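Putative phosphosugar isomerase (Silicibacter pomeroyi DSS-3, PDB 3FJ1) is of unknown function but carries two SIS (sugar isomerase) domains and, as in that family, probably binds a carbohydrate derivative such as a phosphosugar. Local coordinates at residues Val46-Arg51 with Leu71-Leu76; Ser79-Tyr84 with Ile107-Arg112; Asp55-Tyr60 with Lys154-Ser159; Ala32-Val37 with Leu164-Asp169. All blocks are in the same frame, centred on the assembly; numbering follows the deposited sequence. Where two conformers were deposited one is given.

Interaction 1: Val46-Arg51 with Leu71-Leu76; sequences VATVAR and LPVASL
The carbonyl oxygen Val46 O is gripped from strand 73-75 by two groups: Ala74 N donates a hydrogen bond of 2.8 Å to it, and the CA of Val73 makes a CA-H...O contact of 3.2 Å with the same oxygen. This is the ladder of two parallel strands, and because helix 53-69 links them, the pair forms the first beta-alpha-beta unit of the SIS domain's alpha/beta sheet. The register runs Val46-Val73, Ala47-Ala74, Thr48-Ser75. Three more rungs complete it: Val46 N to Pro72 O, Thr48 N to Ala74 O, and Leu76 N to Thr48 O, the last with an N-H...O angle of 164°. The short strand axes are nevertheless inclined by 28° to each other.

Helix 53-69 lies over the face bearing Val46, Thr48 and Val73. There Val46 and Val73 stand side by side, pointing the same way, whereas Thr48 meets Val73 at about a right angle, its CG2 lying 3.7 Å from Val73 CG1. Ala47 and Ala74 occupy the other face, where Ala47 CB rests 3.7 Å from Leu76 CD1. Strand 73-75 is outermost in this chain's sheet and lies at the dimer interface: Ala74 packs on Val73 of the second subunit.

Polar chemistry takes over at the C-terminal end. With chi1 at 61°, OG1 of Thr48 is set between its own backbone N and carbonyl carbon, which leaves CG2 for Val73. Thr48 OG1 and Ser75 OG are 4.1 Å apart, and a water bridges them, 2.8 Å from Thr48 OG1 and 2.7 Å from Ser75 OG.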
loop_
_atom_site.group_PDB
_atom_site.type_symbol
_atom_site.label_atom_id
_atom_site.label_comp_id
_atom_site.label_asym_id
_atom_site.label_seq_id
_atom_site.Cartn_x
_atom_site.Cartn_y
_atom_site.Cartn_z
ATOM N N VAL A 46 -5.834 0.768 -16.288
ATOM C CA VAL A 46 -4.387 0.646 -16.149
ATOM C C VAL A 46 -4.038 -0.317 -15.015
ATOM O O VAL A 46 -4.674 -0.282 -13.960
ATOM C CB VAL A 46 -3.738 2.008 -15.848
ATOM C CG1 VAL A 46 -2.214 1.866 -15.773
ATOM C CG2 VAL A 46 -4.143 3.066 -16.909
ATOM N N ALA A 47 -3.005 -1.136 -15.214
ATOM C CA ALA A 47 -2.466 -1.989 -14.161
ATOM C C ALA A 47 -1.012 -1.606 -13.978
ATOM O O ALA A 47 -0.348 -1.279 -14.954
ATOM C CB ALA A 47 -2.574 -3.467 -14.506
ATOM N N THR A 48 -0.529 -1.552 -12.744
ATOM C CA THR A 48 0.877 -1.253 -12.501
ATOM C C THR A 48 1.557 -2.484 -11.885
ATOM O O THR A 48 0.927 -3.278 -11.176
ATOM C CB THR A 48 1.133 -0.016 -11.615
ATOM O OG1 THR A 48 0.542 -0.232 -10.325
ATOM C CG2 THR A 48 0.573 1.301 -12.277
ATOM N N VAL A 49 2.843 -2.622 -12.192
ATOM C CA VAL A 49 3.685 -3.718 -11.733
ATOM C C VAL A 49 5.032 -3.118 -11.278
ATOM O O VAL A 49 5.780 -2.541 -12.079
ATOM C CB VAL A 49 3.958 -4.785 -12.824
ATOM C CG1 VAL A 49 4.788 -5.957 -12.265
ATOM C CG2 VAL A 49 2.630 -5.278 -13.417
ATOM N N ALA A 50 5.346 -3.275 -9.999
ATOM C CA ALA A 50 6.542 -2.682 -9.441
ATOM C C ALA A 50 6.776 -3.156 -7.992
ATOM O O ALA A 50 5.869 -3.695 -7.328
ATOM C CB ALA A 50 6.428 -1.120 -9.460
ATOM N N ARG A 51 7.984 -2.899 -7.504
ATOM C CA ARG A 51 8.337 -3.151 -6.100
ATOM C C ARG A 51 9.254 -2.043 -5.599
ATOM O O ARG A 51 9.819 -1.304 -6.391
ATOM C CB ARG A 51 9.044 -4.497 -5.949
ATOM C CG ARG A 51 10.223 -4.646 -6.853
ATOM C CD ARG A 51 10.749 -6.044 -6.834
ATOM N NE ARG A 51 11.541 -6.317 -5.650
ATOM C CZ ARG A 51 12.819 -5.965 -5.511
ATOM N NH1 ARG A 51 13.463 -5.334 -6.491
ATOM N NH2 ARG A 51 13.491 -6.273 -4.397
ATOM N N LEU A 71 -8.823 7.200 -15.714
ATOM C CA LEU A 71 -8.675 5.762 -15.837
ATOM C C LEU A 71 -8.348 5.164 -14.490
ATOM O O LEU A 71 -7.450 5.640 -13.812
ATOM C CB LEU A 71 -7.580 5.391 -16.846
ATOM C CG LEU A 71 -7.876 5.751 -18.311
ATOM C CD1 LEU A 71 -6.705 5.359 -19.197
ATOM C CD2 LEU A 71 -9.165 5.084 -18.808
ATOM N N PRO A 72 -9.107 4.139 -14.084
ATOM C CA PRO A 72 -8.815 3.469 -12.818
ATOM C C PRO A 72 -7.501 2.669 -12.960
ATOM O O PRO A 72 -7.201 2.112 -14.034
ATOM C CB PRO A 72 -10.037 2.582 -12.613
ATOM C CG PRO A 72 -10.548 2.332 -13.977
ATOM C CD PRO A 72 -10.245 3.533 -14.789
ATOM N N VAL A 73 -6.724 2.628 -11.889
ATOM C CA VAL A 73 -5.392 2.010 -11.889
ATOM C C VAL A 73 -5.309 0.946 -10.796
ATOM O O VAL A 73 -5.460 1.237 -9.597
ATOM C CB VAL A 73 -4.309 3.066 -11.647
ATOM C CG1 VAL A 73 -2.893 2.461 -11.772
ATOM C CG2 VAL A 73 -4.482 4.259 -12.636
ATOM N N ALA A 74 -5.110 -0.281 -11.219
ATOM C CA ALA A 74 -4.974 -1.390 -10.306
ATOM C C ALA A 74 -3.511 -1.756 -10.108
ATOM O O ALA A 74 -2.813 -2.042 -11.087
ATOM C CB ALA A 74 -5.719 -2.616 -10.859
ATOM N N SER A 75 -3.051 -1.785 -8.855
ATOM C CA SER A 75 -1.702 -2.277 -8.544
ATOM C C SER A 75 -1.730 -3.804 -8.391
ATOM O O SER A 75 -2.396 -4.345 -7.492
ATOM C CB SER A 75 -1.181 -1.647 -7.243
ATOM O OG SER A 75 -0.000 -2.262 -6.791
ATOM N N LEU A 76 -1.037 -4.490 -9.291
ATOM C CA LEU A 76 -1.003 -5.925 -9.312
ATOM C C LEU A 76 0.122 -6.532 -8.488
ATOM O O LEU A 76 1.302 -6.300 -8.765
ATOM C CB LEU A 76 -0.879 -6.425 -10.764
ATOM C CG LEU A 76 -2.005 -6.148 -11.773
ATOM C CD1 LEU A 76 -1.634 -6.743 -13.173
ATOM C CD2 LEU A 76 -3.357 -6.639 -11.257
HETATM O O HOH W 1 2.092 -1.656 -8.432
HETATM O O HOH W 2 2.962 -4.247 -8.359
#

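Interaction 2: Ser79-Tyr84 with Ile107-Arg112; sequences SVASVY and IVAMTR
Ala81 CB, which points at helix 105-116, is the tight spot of this contact: it lies 3.5 Å from Met110 CA and 3.6 Å from Ala109 O, so the methyl group rests on the helix backbone. The two chains are correspondingly close, the CA atoms of Ala81 and Met110 being 5.0 Å apart. Met110 is a selenomethionine, and its side chain wraps the same methyl. Its CG leaves on the far side from the backbone N (chi1 -174°) and the chain then bends at chi2 (68°), which carries Met110 SE to 3.8 Å from Ala81 CB.

Away from this point the fit slackens. Val80 CB stands 4.2 Å from Met110 SE, and on the partly exposed flank Ser82 CB is 4.2 Å from Ala109 CB. No hydrogen bond crosses between the segments; Ser82 OG has weak bonds to Asp106 and Pro78 instead.

In the alpha/beta SIS domain, helix 105-116 packs on the sheet, Met110 meeting Val49 of strand 45-49, while the single turn 79-82 comes soon after the edge strand 73-75. Met110 therefore lies between the sheet and this turn, touching both. The turn closes with Ser79 O accepting hydrogen bonds from both Val83 N and Tyr84 N, which fixes the backbone on the side remote from Met110.

Beyond Ser82 the chain leaves helix 105-116 for the dimer partner, where Tyr84 OH hydrogen-bonds to Asp264 and Thr215 of the second subunit and Ser82 itself packs on Arg213 of that subunit.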
loop_
_atom_site.group_PDB
_atom_site.type_symbol
_atom_site.label_atom_id
_atom_site.label_comp_id
_atom_site.label_asym_id
_atom_site.label_seq_id
_atom_site.Cartn_x
_atom_site.Cartn_y
_atom_site.Cartn_z
ATOM N N SER A 79 2.965 -11.701 -7.095
ATOM C CA SER A 79 2.716 -13.120 -6.747
ATOM C C SER A 79 1.557 -13.716 -7.537
ATOM O O SER A 79 1.532 -14.932 -7.779
ATOM C CB SER A 79 2.476 -13.304 -5.250
ATOM O OG SER A 79 1.227 -12.760 -4.793
ATOM N N VAL A 80 0.622 -12.867 -7.963
ATOM C CA VAL A 80 -0.522 -13.323 -8.767
ATOM C C VAL A 80 -0.041 -14.085 -10.004
ATOM O O VAL A 80 -0.657 -15.071 -10.423
ATOM C CB VAL A 80 -1.477 -12.163 -9.097
ATOM C CG1 VAL A 80 -2.543 -12.601 -10.073
ATOM C CG2 VAL A 80 -2.146 -11.658 -7.793
ATOM N N ALA A 81 1.077 -13.626 -10.563
ATOM C CA ALA A 81 1.722 -14.334 -11.677
ATOM C C ALA A 81 2.761 -15.348 -11.203
ATOM O O ALA A 81 2.733 -16.536 -11.588
ATOM C CB ALA A 81 2.383 -13.350 -12.625
ATOM N N SER A 82 3.694 -14.879 -10.382
ATOM C CA SER A 82 4.896 -15.679 -10.042
ATOM C C SER A 82 4.649 -16.855 -9.105
ATOM O O SER A 82 5.408 -17.839 -9.126
ATOM C CB SER A 82 5.999 -14.777 -9.460
ATOM O OG SER A 82 5.650 -14.353 -8.152
ATOM N N VAL A 83 3.621 -16.752 -8.265
ATOM C CA VAL A 83 3.256 -17.846 -7.372
ATOM C C VAL A 83 2.028 -18.596 -7.889
ATOM O O VAL A 83 2.055 -19.820 -8.039
ATOM C CB VAL A 83 3.056 -17.329 -5.909
ATOM C CG1 VAL A 83 2.524 -18.433 -5.006
ATOM C CG2 VAL A 83 4.370 -16.767 -5.373
ATOM N N TYR A 84 0.955 -17.877 -8.189
ATOM C CA TYR A 84 -0.316 -18.521 -8.562
ATOM C C TYR A 84 -0.528 -18.743 -10.061
ATOM O O TYR A 84 -1.389 -19.544 -10.444
ATOM C CB TYR A 84 -1.492 -17.697 -8.038
ATOM C CG TYR A 84 -1.450 -17.470 -6.548
ATOM C CD1 TYR A 84 -1.879 -18.454 -5.652
ATOM C CD2 TYR A 84 -0.954 -16.290 -6.038
ATOM C CE1 TYR A 84 -1.832 -18.230 -4.281
ATOM C CE2 TYR A 84 -0.916 -16.051 -4.669
ATOM C CZ TYR A 84 -1.344 -17.029 -3.803
ATOM O OH TYR A 84 -1.304 -16.765 -2.469
ATOM N N ILE A 107 8.684 -9.138 -11.176
ATOM C CA ILE A 107 8.210 -8.038 -12.029
ATOM C C ILE A 107 8.128 -8.489 -13.502
ATOM O O ILE A 107 7.174 -8.171 -14.205
ATOM C CB ILE A 107 9.082 -6.772 -11.825
ATOM C CG1 ILE A 107 9.067 -6.332 -10.347
ATOM C CG2 ILE A 107 8.682 -5.634 -12.755
ATOM C CD1 ILE A 107 7.701 -6.110 -9.730
ATOM N N VAL A 108 9.113 -9.261 -13.934
ATOM C CA VAL A 108 9.153 -9.806 -15.288
ATOM C C VAL A 108 7.983 -10.774 -15.494
ATOM O O VAL A 108 7.289 -10.711 -16.525
ATOM C CB VAL A 108 10.532 -10.482 -15.569
ATOM C CG1 VAL A 108 10.526 -11.230 -16.897
ATOM C CG2 VAL A 108 11.655 -9.430 -15.581
ATOM N N ALA A 109 7.723 -11.637 -14.502
ATOM C CA ALA A 109 6.647 -12.626 -14.595
ATOM C C ALA A 109 5.263 -11.991 -14.673
ATOM O O ALA A 109 4.433 -12.431 -15.453
ATOM C CB ALA A 109 6.696 -13.619 -13.447
HETATM N N MSE A 110 5.022 -10.986 -13.841
HETATM C CA MSE A 110 3.745 -10.323 -13.804
HETATM C C MSE A 110 3.527 -9.560 -15.117
HETATM O O MSE A 110 2.424 -9.610 -15.708
HETATM C CB MSE A 110 3.674 -9.424 -12.579
HETATM C CG MSE A 110 2.342 -8.784 -12.332
HETATM SE SE MSE A 110 0.878 -9.997 -11.801
HETATM C CE MSE A 110 0.269 -10.111 -13.608
ATOM N N THR A 111 4.570 -8.892 -15.581
ATOM C CA THR A 111 4.498 -8.151 -16.836
ATOM C C THR A 111 4.295 -9.094 -18.030
ATOM O O THR A 111 3.475 -8.811 -18.895
ATOM C CB THR A 111 5.706 -7.230 -17.040
ATOM O OG1 THR A 111 5.881 -6.409 -15.877
ATOM C CG2 THR A 111 5.511 -6.369 -18.292
ATOM N N ARG A 112 4.965 -10.241 -18.009
ATOM C CA ARG A 112 4.809 -11.247 -19.055
ATOM C C ARG A 112 3.372 -11.784 -19.085
ATOM O O ARG A 112 2.746 -11.878 -20.151
ATOM C CB ARG A 112 5.804 -12.410 -18.858
ATOM C CG ARG A 112 5.668 -13.515 -19.906
ATOM C CD ARG A 112 6.746 -14.603 -19.783
ATOM N NE ARG A 112 6.624 -15.377 -18.541
ATOM C CZ ARG A 112 7.503 -15.381 -17.532
ATOM N NH1 ARG A 112 8.628 -14.662 -17.582
ATOM N NH2 ARG A 112 7.254 -16.124 -16.442
#

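Interaction 3: Asp55-Tyr60 with Lys154-Ser159; sequences DHVCTY and KTFVTS
Phe156 presents its ring to Val57, whose CG2 reaches the CD1 and CE1 side of that ring: Val57 CG2 is 3.5 Å from Phe156 CD1. The approach is oblique, neither squarely over the face nor at the edge, and the two side chains slide past each other in opposite directions. His56 CB lies at the edge of the same ring, near its plane and 4.0 Å from Phe156 CE1. Phe156 CZ in turn sits at the edge of the Tyr60 ring, 4.5 Å from Tyr60 CD2. A first torsion of -177° extends the phenyl ring away from its own backbone N and so across to the other helix.

Val57 works in two directions. Its second methyl, CG1, lies 4.0 Å from Ser159 CB, one turn further along the partner helix. Replacing Val57 by an alanine would probably take away the methyls that meet Phe156 CD1 and Ser159 CB, opening a gap between the helices.

Helices 53-69 and 153-171 run in the same general direction, their local axes 25° apart in angle and 9.7 Å at closest approach, so side chains rather than backbone bridge the interval. Both segments fall in the first SIS domain, but the contact lies near the centre of the chain: Phe156 also touches Glu222 and Tyr317, on helices of the second half, and Tyr60 OH hydrogen-bonds to Leu306 O.

No hydrogen bond joins the two segments. Ser159 OG bonds back to Thr155 O at 2.7 Å, so the hydroxyl is satisfied within its own helix and the contact rests on apolar fit.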
loop_
_atom_site.group_PDB
_atom_site.type_symbol
_atom_site.label_atom_id
_atom_site.label_comp_id
_atom_site.label_asym_id
_atom_site.label_seq_id
_atom_site.Cartn_x
_atom_site.Cartn_y
_atom_site.Cartn_z
ATOM N N ASP A 55 7.468 1.203 -6.811
ATOM C CA ASP A 55 6.033 1.179 -6.517
ATOM C C ASP A 55 5.495 2.541 -6.028
ATOM O O ASP A 55 4.335 2.837 -6.210
ATOM C CB ASP A 55 5.699 0.055 -5.545
ATOM C CG ASP A 55 4.305 -0.505 -5.752
ATOM O OD1 ASP A 55 3.657 -0.246 -6.795
ATOM O OD2 ASP A 55 3.867 -1.238 -4.853
ATOM N N HIS A 56 6.355 3.365 -5.418
ATOM C CA HIS A 56 5.979 4.731 -5.020
ATOM C C HIS A 56 5.826 5.578 -6.289
ATOM O O HIS A 56 4.947 6.441 -6.376
ATOM C CB HIS A 56 6.969 5.324 -4.029
ATOM C CG HIS A 56 7.110 4.501 -2.779
ATOM N ND1 HIS A 56 6.024 3.904 -2.165
ATOM C CD2 HIS A 56 8.187 4.206 -2.010
ATOM C CE1 HIS A 56 6.442 3.233 -1.106
ATOM N NE2 HIS A 56 7.740 3.444 -0.957
ATOM N N VAL A 57 6.653 5.293 -7.299
ATOM C CA VAL A 57 6.486 5.905 -8.599
ATOM C C VAL A 57 5.115 5.538 -9.145
ATOM O O VAL A 57 4.382 6.369 -9.667
ATOM C CB VAL A 57 7.579 5.504 -9.576
ATOM C CG1 VAL A 57 7.245 6.121 -10.970
ATOM C CG2 VAL A 57 8.961 5.957 -9.043
ATOM N N CYS A 58 4.774 4.264 -9.046
ATOM C CA CYS A 58 3.469 3.788 -9.524
ATOM C C CYS A 58 2.286 4.451 -8.781
ATOM O O CYS A 58 1.286 4.827 -9.391
ATOM C CB CYS A 58 3.411 2.289 -9.460
ATOM S SG CYS A 58 4.359 1.489 -10.801
ATOM N N THR A 59 2.422 4.642 -7.477
ATOM C CA THR A 59 1.388 5.358 -6.740
ATOM C C THR A 59 1.216 6.772 -7.287
ATOM O O THR A 59 0.091 7.219 -7.532
ATOM C CB THR A 59 1.716 5.403 -5.249
ATOM O OG1 THR A 59 1.803 4.057 -4.755
ATOM C CG2 THR A 59 0.658 6.231 -4.455
ATOM N N TYR A 60 2.332 7.469 -7.485
ATOM C CA TYR A 60 2.356 8.800 -8.095
ATOM C C TYR A 60 1.633 8.790 -9.463
ATOM O O TYR A 60 0.699 9.559 -9.692
ATOM C CB TYR A 60 3.817 9.236 -8.209
ATOM C CG TYR A 60 4.111 10.693 -8.474
ATOM C CD1 TYR A 60 3.251 11.510 -9.181
ATOM C CD2 TYR A 60 5.349 11.224 -8.114
ATOM C CE1 TYR A 60 3.585 12.836 -9.472
ATOM C CE2 TYR A 60 5.680 12.527 -8.415
ATOM C CZ TYR A 60 4.805 13.325 -9.079
ATOM O OH TYR A 60 5.166 14.605 -9.350
ATOM N N LYS A 154 17.951 9.597 -8.815
ATOM C CA LYS A 154 17.733 9.829 -10.228
ATOM C C LYS A 154 16.669 8.886 -10.788
ATOM O O LYS A 154 15.822 9.285 -11.587
ATOM C CB LYS A 154 19.033 9.641 -11.006
ATOM C CG LYS A 154 20.053 10.691 -10.711
ATOM C CD LYS A 154 21.271 10.600 -11.660
ATOM C CE LYS A 154 22.057 9.288 -11.573
ATOM N NZ LYS A 154 23.166 9.319 -12.591
ATOM N N THR A 155 16.777 7.622 -10.408
ATOM C CA THR A 155 15.832 6.608 -10.841
ATOM C C THR A 155 14.410 6.991 -10.435
ATOM O O THR A 155 13.490 6.899 -11.240
ATOM C CB THR A 155 16.216 5.225 -10.283
ATOM O OG1 THR A 155 17.386 4.752 -10.970
ATOM C CG2 THR A 155 15.089 4.212 -10.502
ATOM N N PHE A 156 14.211 7.393 -9.176
ATOM C CA PHE A 156 12.857 7.823 -8.768
ATOM C C PHE A 156 12.328 8.998 -9.624
ATOM O O PHE A 156 11.231 8.933 -10.187
ATOM C CB PHE A 156 12.812 8.206 -7.291
ATOM C CG PHE A 156 11.432 8.573 -6.844
ATOM C CD1 PHE A 156 10.564 7.602 -6.413
ATOM C CD2 PHE A 156 10.956 9.868 -6.985
ATOM C CE1 PHE A 156 9.277 7.913 -6.031
ATOM C CE2 PHE A 156 9.637 10.202 -6.598
ATOM C CZ PHE A 156 8.789 9.198 -6.132
ATOM N N VAL A 157 13.121 10.060 -9.708
ATOM C CA VAL A 157 12.700 11.282 -10.416
ATOM C C VAL A 157 12.446 11.027 -11.881
ATOM O O VAL A 157 11.373 11.355 -12.369
ATOM C CB VAL A 157 13.670 12.464 -10.174
ATOM C CG1 VAL A 157 13.283 13.654 -11.036
ATOM C CG2 VAL A 157 13.671 12.857 -8.673
ATOM N N THR A 158 13.403 10.414 -12.577
ATOM C CA THR A 158 13.259 10.138 -14.010
ATOM C C THR A 158 12.153 9.121 -14.339
ATOM O O THR A 158 11.478 9.262 -15.361
ATOM C CB THR A 158 14.583 9.690 -14.677
ATOM O OG1 THR A 158 15.074 8.493 -14.067
ATOM C CG2 THR A 158 15.647 10.813 -14.611
ATOM N N SER A 159 11.958 8.125 -13.477
ATOM C CA SER A 159 10.843 7.172 -13.656
ATOM C C SER A 159 9.506 7.931 -13.664
ATOM O O SER A 159 8.633 7.730 -14.541
ATOM C CB SER A 159 10.858 6.083 -12.579
ATOM O OG SER A 159 11.971 5.182 -12.740
#

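Interaction 4: Ala32-Val37 with Leu164-Asp169; sequences ARVAAV and LMLLAD
Val34 and Leu166 meet at about a right angle, with Leu166 CD1 3.6 Å from Val34 CG1. Leu166 CD1 also lies 3.6 Å from Ala35 N, so it is lodged against the backbone of helix 8-41 as well as against a side chain. The first torsion explains the reach: CG of Leu166 stands opposite its own N (chi1 -178°), throwing the branched end toward the other helix.

One turn on, Asp169 faces Ala35 directly, and the CB atoms of Ala35 and Asp169 approach to 3.4 Å. The aspartate continues past this point, and its carboxylate oxygen OD2 lies 3.5 Å from Ala32 CA. The small side chain of Ala35 is consistent with the close approach here: the local axes are 8.6 Å apart at an angle of 48°, and the Ala35 and Asp169 CA atoms are separated by 5.7 Å.

The pair brings the long N-terminal helix 8-41 against helix 153-171 on one side of the SIS-domain sheet. Strand 138-141 lies beneath, since Val34 touches His138 and Leu166 touches Ile140.

Between the helices the contact is one of van der Waals fit, to which Asp169 gives its CB and the oxygen OD2. Its other oxygen, OD1, forms a salt bridge with Arg177 of helix 174-181, so the charge of this aspartate is probably balanced outside the pair, by a third helix.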
loop_
_atom_site.group_PDB
_atom_site.type_symbol
_atom_site.label_atom_id
_atom_site.label_comp_id
_atom_site.label_asym_id
_atom_site.label_seq_id
_atom_site.Cartn_x
_atom_site.Cartn_y
_atom_site.Cartn_z
ATOM N N ALA A 32 6.397 9.811 -27.315
ATOM C CA ALA A 32 5.331 10.271 -28.197
ATOM C C ALA A 32 4.733 9.101 -28.974
ATOM O O ALA A 32 3.513 9.033 -29.201
ATOM C CB ALA A 32 5.845 11.320 -29.167
ATOM N N ARG A 33 5.612 8.198 -29.396
ATOM C CA ARG A 33 5.193 7.006 -30.139
ATOM C C ARG A 33 4.302 6.100 -29.288
ATOM O O ARG A 33 3.255 5.634 -29.765
ATOM C CB ARG A 33 6.416 6.242 -30.634
ATOM C CG ARG A 33 7.070 6.870 -31.818
ATOM C CD ARG A 33 8.338 6.148 -32.193
ATOM N NE ARG A 33 8.899 6.725 -33.415
ATOM C CZ ARG A 33 10.065 6.383 -33.954
ATOM N NH1 ARG A 33 10.821 5.452 -33.397
ATOM N NH2 ARG A 33 10.475 6.979 -35.067
ATOM N N VAL A 34 4.678 5.875 -28.025
ATOM C CA VAL A 34 3.854 5.042 -27.140
ATOM C C VAL A 34 2.509 5.733 -26.882
ATOM O O VAL A 34 1.479 5.091 -26.935
ATOM C CB VAL A 34 4.545 4.703 -25.807
ATOM C CG1 VAL A 34 3.611 3.897 -24.899
ATOM C CG2 VAL A 34 5.874 3.925 -26.071
ATOM N N ALA A 35 2.527 7.038 -26.599
ATOM C CA ALA A 35 1.293 7.812 -26.408
ATOM C C ALA A 35 0.364 7.701 -27.617
ATOM O O ALA A 35 -0.826 7.598 -27.433
ATOM C CB ALA A 35 1.598 9.285 -26.093
ATOM N N ALA A 36 0.928 7.692 -28.835
ATOM C CA ALA A 36 0.153 7.553 -30.074
ATOM C C ALA A 36 -0.541 6.173 -30.119
ATOM O O ALA A 36 -1.734 6.070 -30.424
ATOM C CB ALA A 36 1.030 7.791 -31.298
ATOM N N VAL A 37 0.209 5.128 -29.774
ATOM C CA VAL A 37 -0.339 3.770 -29.671
ATOM C C VAL A 37 -1.488 3.747 -28.649
ATOM O O VAL A 37 -2.532 3.157 -28.898
ATOM C CB VAL A 37 0.761 2.754 -29.303
ATOM C CG1 VAL A 37 0.149 1.388 -28.978
ATOM C CG2 VAL A 37 1.810 2.636 -30.458
ATOM N N LEU A 164 4.952 10.636 -16.400
ATOM C CA LEU A 164 4.203 11.889 -16.568
ATOM C C LEU A 164 4.210 12.393 -18.016
ATOM O O LEU A 164 3.196 12.902 -18.484
ATOM C CB LEU A 164 4.667 12.984 -15.584
ATOM C CG LEU A 164 4.279 12.762 -14.103
ATOM C CD1 LEU A 164 5.034 13.781 -13.254
ATOM C CD2 LEU A 164 2.735 12.756 -13.787
HETATM N N MSE A 165 5.354 12.278 -18.692
HETATM C CA MSE A 165 5.498 12.647 -20.134
HETATM C C MSE A 165 4.523 11.816 -20.962
HETATM O O MSE A 165 3.826 12.335 -21.828
HETATM C CB MSE A 165 6.925 12.391 -20.628
HETATM C CG MSE A 165 7.963 13.395 -20.133
HETATM SE SE MSE A 165 9.782 12.760 -20.522
HETATM C CE MSE A 165 9.843 12.828 -22.492
ATOM N N LEU A 166 4.425 10.531 -20.645
ATOM C CA LEU A 166 3.555 9.627 -21.394
ATOM C C LEU A 166 2.118 10.040 -21.195
ATOM O O LEU A 166 1.372 10.201 -22.156
ATOM C CB LEU A 166 3.779 8.178 -20.942
ATOM C CG LEU A 166 2.997 7.052 -21.623
ATOM C CD1 LEU A 166 3.307 6.994 -23.136
ATOM C CD2 LEU A 166 3.306 5.697 -20.902
ATOM N N LEU A 167 1.735 10.259 -19.937
ATOM C CA LEU A 167 0.381 10.669 -19.615
ATOM C C LEU A 167 0.020 12.027 -20.227
ATOM O O LEU A 167 -1.110 12.234 -20.663
ATOM C CB LEU A 167 0.187 10.711 -18.099
ATOM C CG LEU A 167 0.226 9.366 -17.379
ATOM C CD1 LEU A 167 0.163 9.555 -15.858
ATOM C CD2 LEU A 167 -0.875 8.487 -17.888
ATOM N N ALA A 168 0.985 12.939 -20.262
ATOM C CA ALA A 168 0.763 14.258 -20.787
ATOM C C ALA A 168 0.579 14.196 -22.322
ATOM O O ALA A 168 -0.291 14.879 -22.857
ATOM C CB ALA A 168 1.908 15.169 -20.409
ATOM N N ASP A 169 1.361 13.366 -23.004
ATOM C CA ASP A 169 1.218 13.222 -24.468
ATOM C C ASP A 169 -0.110 12.500 -24.768
ATOM O O ASP A 169 -0.826 12.832 -25.712
ATOM C CB ASP A 169 2.381 12.427 -25.101
ATOM C CG ASP A 169 3.653 13.265 -25.354
ATOM O OD1 ASP A 169 3.616 14.533 -25.267
ATOM O OD2 ASP A 169 4.722 12.633 -25.638
#

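From the N terminus, helix 8-41 opens interaction 4 at 32-37, and that contact closes last, at 164-169, so it encloses the other three. Strand 45-49 opens interaction 1, and helix 53-69 opens interaction 3 before 71-76 closes interaction 1: these two cross, and they touch where Ala50 and Thr48 meet Cys58. Interaction 2 follows interaction 1 in series and lies wholly within the span of interaction 3, from 79-84 to 107-112; Val49 of interaction 1 packs on Met110 of interaction 2. Helix 153-171 then closes interactions 3 and 4 in turn. Together the contacts tie the sheet to helices on both its faces and to the N-terminal helix.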